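Local coordinates for DNA ligase (Alteromonas mediterranea, PDB 6GDR), which probably seals nicks in duplex DNA through an adenylated enzyme intermediate, as a small Lig E ligase with little more than nucleotidyltransferase and OB-like domains, at residues G274-K277 with N278-R282; V239-P242 with A243-F247. All coordinates share one frame; numbering follows the deposited sequence.

Contact 1. Residues G274-K277 with N278-R282; sequences GVTK and NGKPR. With nucleotides of chain A.
The hydroxyl of T276 is the hub where the two halves of this loop meet, and it works as acceptor and donor at once. K280 N gives its hydrogen to T276 OG1 at 3.3 Å with an N-H...O angle of 152°, and N278 N adds a weak bond to T276 OG1 at 3.2 Å. The hydroxyl's own proton goes to the DNA: T276 OG1 lies 2.6 Å from OP1 of DG14 of chain A. With chi1 at 67°, OG1 sits between the backbone N and the carbonyl carbon, turned back over the loop and facing the phosphate. The amide of N278 comes up to the same oxygen, ND2 standing 3.0 Å from OP1 of DG14 of chain A, while CG of K280 passes nearby.

Backbone bonds fix the shape: T276 N binds K280 O at 2.9 Å, and G279 N reaches T276 O at 3.1 Å from well above the carbonyl plane, 73° out of it. This pair defines a type I turn with a G1 bulge, G279 holding the positive-phi bulge position, in the connection between strands 267-272 and 285-289 of the OB-like domain. Further down, R282 N bonds to G274 O at 3.1 Å beside the single bridge of V275 with P281. A valine in place of T276 would probably leave the K280 amide without its acceptor and the phosphate oxygen without the hydroxyl that grips it.

Weaker contacts close the seam: V275 CA points its hydrogen at K280 O, 3.2 Å away, and CG1 of V275 packs on G279 O. Further partners lie outside the loop: R282 forms a salt bridge with D36 and a cation-pi contact with F81, and the backbone N-H of K277 hydrogen-bonds to the E82 carboxylate.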
ATOM      1  N   GLY D 274       2.248 -10.289   6.181  1.00 61.77           N
ATOM      2  CA  GLY D 274       1.864  -9.967   7.536  1.00 48.11           C
ATOM      3  C   GLY D 274       0.477 -10.482   7.877  1.00 48.38           C
ATOM      4  O   GLY D 274      -0.137 -11.262   7.144  1.00 45.43           O
ATOM      5  N   VAL D 275      -0.024 -10.016   9.022  1.00 49.53           N
ATOM      6  CA  VAL D 275      -1.313 -10.446   9.544  1.00 50.25           C
ATOM      7  C   VAL D 275      -2.133  -9.222   9.926  1.00 50.91           C
ATOM      8  O   VAL D 275      -1.603  -8.131  10.149  1.00 48.41           O
ATOM      9  CB  VAL D 275      -1.164 -11.388  10.758  1.00 64.39           C
ATOM     10  CG1 VAL D 275      -0.589 -12.729  10.321  1.00 49.82           C
ATOM     11  CG2 VAL D 275      -0.286 -10.748  11.825  1.00 59.46           C
ATOM     12  N   THR D 276      -3.445  -9.424  10.001  1.00 60.48           N
ATOM     13  CA  THR D 276      -4.375  -8.355  10.340  1.00 60.63           C
ATOM     14  C   THR D 276      -4.432  -8.194  11.858  1.00 67.51           C
ATOM     15  O   THR D 276      -3.665  -8.809  12.605  1.00 60.68           O
ATOM     16  CB  THR D 276      -5.755  -8.652   9.760  1.00 63.37           C
ATOM     17  OG1 THR D 276      -6.318  -9.793  10.422  1.00 70.08           O
ATOM     18  CG2 THR D 276      -5.669  -8.932   8.267  1.00 57.29           C
ATOM     19  N   LYS D 277      -5.352  -7.351  12.333  1.00 74.42           N
ATOM     20  CA  LYS D 277      -5.588  -7.248  13.768  1.00 63.17           C
ATOM     21  C   LYS D 277      -5.993  -8.594  14.351  1.00 66.85           C
ATOM     22  O   LYS D 277      -5.604  -8.938  15.473  1.00 73.69           O
ATOM     23  CB  LYS D 277      -6.669  -6.205  14.051  1.00 71.86           C
ATOM     24  CG  LYS D 277      -6.193  -4.765  14.007  1.00 63.70           C
ATOM     25  CD  LYS D 277      -7.355  -3.810  14.239  1.00 96.76           C
ATOM     26  CE  LYS D 277      -6.883  -2.378  14.429  1.00 99.36           C
ATOM     27  NZ  LYS D 277      -8.024  -1.449  14.658  1.00 85.68           N
ATOM     28  N   ASN D 278      -6.779  -9.368  13.603  1.00 54.37           N
ATOM     29  CA  ASN D 278      -7.261 -10.668  14.046  1.00 61.85           C
ATOM     30  C   ASN D 278      -6.310 -11.804  13.676  1.00 60.19           C
ATOM     31  O   ASN D 278      -6.726 -12.969  13.663  1.00 58.38           O
ATOM     32  CB  ASN D 278      -8.651 -10.932  13.464  1.00 80.37           C
ATOM     33  CG  ASN D 278      -9.611  -9.782  13.708  1.00 82.91           C
ATOM     34  OD1 ASN D 278      -9.558  -9.124  14.746  1.00 84.20           O
ATOM     35  ND2 ASN D 278     -10.490  -9.531  12.744  1.00 78.43           N
ATOM     36  N   GLY D 279      -5.053 -11.490  13.367  1.00 57.74           N
ATOM     37  CA  GLY D 279      -4.061 -12.509  13.089  1.00 55.03           C
ATOM     38  C   GLY D 279      -4.259 -13.277  11.803  1.00 46.50           C
ATOM     39  O   GLY D 279      -3.620 -14.317  11.620  1.00 67.34           O
ATOM     40  N   LYS D 280      -5.115 -12.800  10.902  1.00 65.51           N
ATOM     41  CA  LYS D 280      -5.349 -13.527   9.660  1.00 59.96           C
ATOM     42  C   LYS D 280      -4.356 -13.077   8.589  1.00 59.51           C
ATOM     43  O   LYS D 280      -4.033 -11.889   8.507  1.00 59.65           O
ATOM     44  CB  LYS D 280      -6.774 -13.298   9.161  1.00 60.13           C
ATOM     45  CG  LYS D 280      -7.841 -13.498  10.230  1.00 59.61           C
ATOM     46  CD  LYS D 280      -8.815 -14.608   9.868  1.00 81.46           C
ATOM     47  CE  LYS D 280      -9.781 -14.882  11.012  1.00 70.82           C
ATOM     48  NZ  LYS D 280     -10.683 -16.032  10.731  1.00 87.96           N
ATOM     49  N   PRO D 281      -3.847 -13.980   7.750  1.00 46.09           N
ATOM     50  CA  PRO D 281      -2.873 -13.560   6.733  1.00 43.04           C
ATOM     51  C   PRO D 281      -3.482 -12.559   5.763  1.00 47.03           C
ATOM     52  O   PRO D 281      -4.640 -12.685   5.360  1.00 51.21           O
ATOM     53  CB  PRO D 281      -2.499 -14.872   6.029  1.00 59.83           C
ATOM     54  CG  PRO D 281      -2.964 -15.959   6.934  1.00 60.16           C
ATOM     55  CD  PRO D 281      -4.146 -15.418   7.657  1.00 51.14           C
ATOM     56  N   ARG D 282      -2.686 -11.562   5.385  1.00 52.55           N
ATOM     57  CA  ARG D 282      -3.129 -10.505   4.488  1.00 57.74           C
ATOM     58  C   ARG D 282      -2.518 -10.691   3.104  1.00 49.86           C
ATOM     59  O   ARG D 282      -1.355 -11.087   2.972  1.00 43.66           O
ATOM     60  CB  ARG D 282      -2.761  -9.124   5.036  1.00 50.37           C
ATOM     61  CG  ARG D 282      -3.079  -8.007   4.063  1.00 57.86           C
ATOM     62  CD  ARG D 282      -3.344  -6.671   4.733  1.00 58.86           C
ATOM     63  NE  ARG D 282      -2.114  -5.930   4.999  1.00 55.90           N
ATOM     64  CZ  ARG D 282      -2.054  -4.613   5.168  1.00 66.44           C
ATOM     65  NH1 ARG D 282      -3.153  -3.873   5.089  1.00 49.24           N
ATOM     66  NH2 ARG D 282      -0.889  -4.030   5.407  1.00 80.40           N
TER
ATOM     67  P    DG A  14      -9.843  -9.794   9.082  1.00 50.18           P
ATOM     68  OP1  DG A  14      -8.901  -9.718  10.222  1.00 51.47           O
ATOM     69  OP2  DG A  14     -11.047 -10.651   9.169  1.00 50.31           O
ATOM     70  O5'  DG A  14     -10.328  -8.314   8.718  1.00 51.54           O
ATOM     71  C5'  DG A  14      -9.379  -7.263   8.620  1.00 50.64           C
ATOM     72  C4'  DG A  14     -10.055  -5.944   8.297  1.00 54.64           C
ATOM     73  O4'  DG A  14     -10.503  -5.958   6.922  1.00 66.54           O
ATOM     74  C3'  DG A  14     -11.292  -5.628   9.148  1.00 51.47           C
ATOM     75  O3'  DG A  14     -11.062  -4.475   9.949  1.00 52.84           O
ATOM     76  C2'  DG A  14     -12.421  -5.415   8.131  1.00 62.21           C
ATOM     77  C1'  DG A  14     -11.686  -5.212   6.818  1.00 53.96           C
ATOM     78  N9   DG A  14     -12.423  -5.671   5.644  1.00 49.81           N
ATOM     79  C8   DG A  14     -12.842  -6.952   5.380  1.00 53.04           C
ATOM     80  N7   DG A  14     -13.476  -7.068   4.246  1.00 49.01           N
ATOM     81  C5   DG A  14     -13.471  -5.782   3.721  1.00 42.87           C
ATOM     82  C6   DG A  14     -14.012  -5.288   2.510  1.00 44.22           C
ATOM     83  O6   DG A  14     -14.620  -5.912   1.631  1.00 42.10           O
ATOM     84  N1   DG A  14     -13.789  -3.922   2.364  1.00 45.30           N
ATOM     85  C2   DG A  14     -13.129  -3.131   3.273  1.00 42.48           C
ATOM     86  N2   DG A  14     -13.012  -1.834   2.956  1.00 55.86           N
ATOM     87  N3   DG A  14     -12.617  -3.580   4.412  1.00 46.65           N
ATOM     88  C4   DG A  14     -12.826  -4.910   4.570  1.00 48.58           C
TER

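Contact 2. Residues V239-P242 with A243-F247; sequences VETP and AGVQF. With nucleotides of chain A.
The F247 ring carries V239 on one face and T241 at its rim. CG2 of V239 lies 3.5 Å from the centroid of the F247 ring and 20° off its normal, a CH-pi contact over the face with the methyl offset toward CZ. CG2 of T241 comes in near the ring plane, 3.9 Å from CE2 of F247. A chi1 of 68° swings the F247 ring back over its own backbone, bringing it across the neighbouring strand to V239. The other flat pair, the E240 carboxylate and Q246 amide, runs side by side with planes 25° apart; E240 OE1 and Q246 OE1 are 3.4 Å apart as modelled, two acceptors that cannot bond to each other.

Backbone bonds define the antiparallel hairpin. V239 N to F247 O (3.0 Å) and F247 N to V239 O (3.1 Å) make a hydrogen-bonded pair, followed by the non-hydrogen-bonded pair E240 with Q246. At the turn T241 N meets V245 O at 2.7 Å and G244 N meets T241 O at 2.8 Å: a type I turn with a G1 bulge, where the backbone angles of G244 would jam a side chain. T241 OG1 accepts V245 N at 3.1 Å, bracing the bend from within.

E240, on the other face of the sheet from V239 and F247, touches L221 of strand 214-225. The buried pair packs into the OB-like domain: V239 lies on A218 of strand 214-225 and V268 of strand 267-272, while F247 meets F270 edge-to-face and leans on P281 and A284.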
ATOM      1  N   VAL D 239      -8.999 -22.720   4.497  1.00 48.81           N
ATOM      2  CA  VAL D 239      -7.832 -23.352   5.073  1.00 58.69           C
ATOM      3  C   VAL D 239      -7.734 -22.964   6.544  1.00 58.27           C
ATOM      4  O   VAL D 239      -8.421 -22.065   7.022  1.00 56.85           O
ATOM      5  CB  VAL D 239      -6.540 -22.981   4.304  1.00 66.42           C
ATOM      6  CG1 VAL D 239      -6.656 -23.392   2.844  1.00 57.43           C
ATOM      7  CG2 VAL D 239      -6.247 -21.491   4.421  1.00 58.47           C
ATOM      8  N   GLU D 240      -6.862 -23.655   7.275  1.00 56.79           N
ATOM      9  CA  GLU D 240      -6.666 -23.390   8.694  1.00 71.15           C
ATOM     10  C   GLU D 240      -5.205 -23.631   9.038  1.00 65.18           C
ATOM     11  O   GLU D 240      -4.635 -24.655   8.652  1.00 67.95           O
ATOM     12  CB  GLU D 240      -7.573 -24.276   9.553  1.00 70.26           C
ATOM     13  CG  GLU D 240      -7.278 -24.213  11.045  1.00 73.83           C
ATOM     14  CD  GLU D 240      -8.327 -24.924  11.875  1.00 66.15           C
ATOM     15  OE1 GLU D 240      -9.434 -24.371  12.043  1.00 71.24           O
ATOM     16  OE2 GLU D 240      -8.047 -26.043  12.352  1.00 78.08           O
ATOM     17  N   THR D 241      -4.608 -22.690   9.760  1.00 51.89           N
ATOM     18  CA  THR D 241      -3.212 -22.805  10.133  1.00 48.26           C
ATOM     19  C   THR D 241      -3.064 -23.687  11.369  1.00 70.57           C
ATOM     20  O   THR D 241      -4.013 -23.860  12.139  1.00 66.33           O
ATOM     21  CB  THR D 241      -2.620 -21.426  10.410  1.00 57.66           C
ATOM     22  OG1 THR D 241      -3.238 -20.860  11.573  1.00 63.06           O
ATOM     23  CG2 THR D 241      -2.835 -20.499   9.223  1.00 50.29           C
ATOM     24  N   PRO D 242      -1.878 -24.264  11.581  1.00 66.01           N
ATOM     25  CA  PRO D 242      -1.674 -25.083  12.787  1.00 70.13           C
ATOM     26  C   PRO D 242      -2.027 -24.362  14.075  1.00 60.03           C
ATOM     27  O   PRO D 242      -2.435 -25.010  15.048  1.00 64.83           O
ATOM     28  CB  PRO D 242      -0.180 -25.426  12.722  1.00 54.12           C
ATOM     29  CG  PRO D 242       0.158 -25.357  11.275  1.00 47.42           C
ATOM     30  CD  PRO D 242      -0.694 -24.263  10.705  1.00 60.20           C
ATOM     31  N   ALA D 243      -1.888 -23.038  14.114  1.00 54.51           N
ATOM     32  CA  ALA D 243      -2.228 -22.273  15.307  1.00 62.16           C
ATOM     33  C   ALA D 243      -3.730 -22.120  15.505  1.00 66.62           C
ATOM     34  O   ALA D 243      -4.142 -21.517  16.503  1.00 60.69           O
ATOM     35  CB  ALA D 243      -1.575 -20.891  15.243  1.00 77.88           C
ATOM     36  N   GLY D 244      -4.550 -22.637  14.594  1.00 64.44           N
ATOM     37  CA  GLY D 244      -5.989 -22.557  14.735  1.00 65.32           C
ATOM     38  C   GLY D 244      -6.638 -21.370  14.063  1.00 64.78           C
ATOM     39  O   GLY D 244      -7.798 -21.067  14.364  1.00 63.13           O
ATOM     40  N   VAL D 245      -5.935 -20.689  13.162  1.00 63.76           N
ATOM     41  CA  VAL D 245      -6.470 -19.533  12.452  1.00 63.56           C
ATOM     42  C   VAL D 245      -7.013 -20.000  11.110  1.00 57.57           C
ATOM     43  O   VAL D 245      -6.295 -20.634  10.326  1.00 51.63           O
ATOM     44  CB  VAL D 245      -5.397 -18.446  12.268  1.00 71.69           C
ATOM     45  CG1 VAL D 245      -5.910 -17.324  11.370  1.00 65.40           C
ATOM     46  CG2 VAL D 245      -4.978 -17.892  13.620  1.00 71.08           C
ATOM     47  N   GLN D 246      -8.274 -19.680  10.843  1.00 52.89           N
ATOM     48  CA  GLN D 246      -8.948 -20.076   9.616  1.00 68.41           C
ATOM     49  C   GLN D 246      -9.159 -18.862   8.723  1.00 64.05           C
ATOM     50  O   GLN D 246      -9.500 -17.776   9.202  1.00 62.76           O
ATOM     51  CB  GLN D 246     -10.293 -20.739   9.919  1.00 81.80           C
ATOM     52  CG  GLN D 246     -11.267 -19.850  10.689  1.00 92.40           C
ATOM     53  CD  GLN D 246     -11.760 -20.477  11.981  1.00 92.31           C
ATOM     54  OE1 GLN D 246     -11.209 -21.469  12.460  1.00 73.93           O
ATOM     55  NE2 GLN D 246     -12.807 -19.893  12.554  1.00 99.91           N
ATOM     56  N   PHE D 247      -8.955 -19.054   7.423  1.00 51.79           N
ATOM     57  CA  PHE D 247      -9.153 -17.992   6.449  1.00 47.39           C
ATOM     58  C   PHE D 247      -9.366 -18.629   5.086  1.00 53.34           C
ATOM     59  O   PHE D 247      -8.984 -19.779   4.853  1.00 54.69           O
ATOM     60  CB  PHE D 247      -7.963 -17.029   6.412  1.00 45.70           C
ATOM     61  CG  PHE D 247      -6.708 -17.642   5.864  1.00 50.26           C
ATOM     62  CD1 PHE D 247      -6.342 -17.439   4.544  1.00 54.15           C
ATOM     63  CD2 PHE D 247      -5.896 -18.424   6.667  1.00 47.12           C
ATOM     64  CE1 PHE D 247      -5.187 -18.003   4.035  1.00 56.16           C
ATOM     65  CE2 PHE D 247      -4.739 -18.991   6.164  1.00 58.92           C
ATOM     66  CZ  PHE D 247      -4.384 -18.780   4.846  1.00 61.24           C
TER
ATOM     67  P    DG A  13     -11.131 -13.975   4.016  1.00 51.45           P
ATOM     68  OP1  DG A  13     -10.896 -15.032   5.024  1.00 51.88           O
ATOM     69  OP2  DG A  13     -12.517 -13.623   3.627  1.00 43.25           O
ATOM     70  O5'  DG A  13     -10.410 -12.632   4.502  1.00 40.36           O
ATOM     71  C5'  DG A  13      -9.071 -12.672   4.983  1.00 47.31           C
ATOM     72  C4'  DG A  13      -8.692 -11.358   5.640  1.00 48.28           C
ATOM     73  O4'  DG A  13      -8.626 -10.317   4.626  1.00 50.83           O
ATOM     74  C3'  DG A  13      -9.685 -10.861   6.691  1.00 48.49           C
ATOM     75  O3'  DG A  13      -9.010 -10.260   7.790  1.00 50.56           O
ATOM     76  C2'  DG A  13     -10.535  -9.862   5.924  1.00 48.06           C
ATOM     77  C1'  DG A  13      -9.547  -9.284   4.923  1.00 42.52           C
ATOM     78  N9   DG A  13     -10.171  -8.837   3.683  1.00 39.63           N
ATOM     79  C8   DG A  13     -10.938  -9.587   2.826  1.00 53.36           C
ATOM     80  N7   DG A  13     -11.369  -8.919   1.794  1.00 51.71           N
ATOM     81  C5   DG A  13     -10.861  -7.641   1.981  1.00 43.89           C
ATOM     82  C6   DG A  13     -10.998  -6.482   1.187  1.00 40.13           C
ATOM     83  O6   DG A  13     -11.619  -6.349   0.122  1.00 42.61           O
ATOM     84  N1   DG A  13     -10.323  -5.398   1.738  1.00 40.44           N
ATOM     85  C2   DG A  13      -9.606  -5.430   2.909  1.00 42.92           C
ATOM     86  N2   DG A  13      -9.024  -4.281   3.278  1.00 41.88           N
ATOM     87  N3   DG A  13      -9.469  -6.508   3.664  1.00 44.40           N
ATOM     88  C4   DG A  13     -10.121  -7.575   3.141  1.00 35.86           C
TER

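The two contacts are built round the same kind of bulged turn, but only the threonine of contact 1 bonds to DNA in addition. The centres of contact 1 and contact 2 are about 11 Å apart, and the two touch directly. K280 NZ lies 2.6 Å from Q246 O, a probable hydrogen bond, and CG of P281 packs 3.6 Å from CE2 of F247. They meet successive nucleotides of chain A: contact 1 grips the DG14 phosphate, whereas F247 CA of contact 2 stands 3.7 Å from OP1 of DG13. The R282 side chain of contact 1 is about 8 Å from the bound AMP.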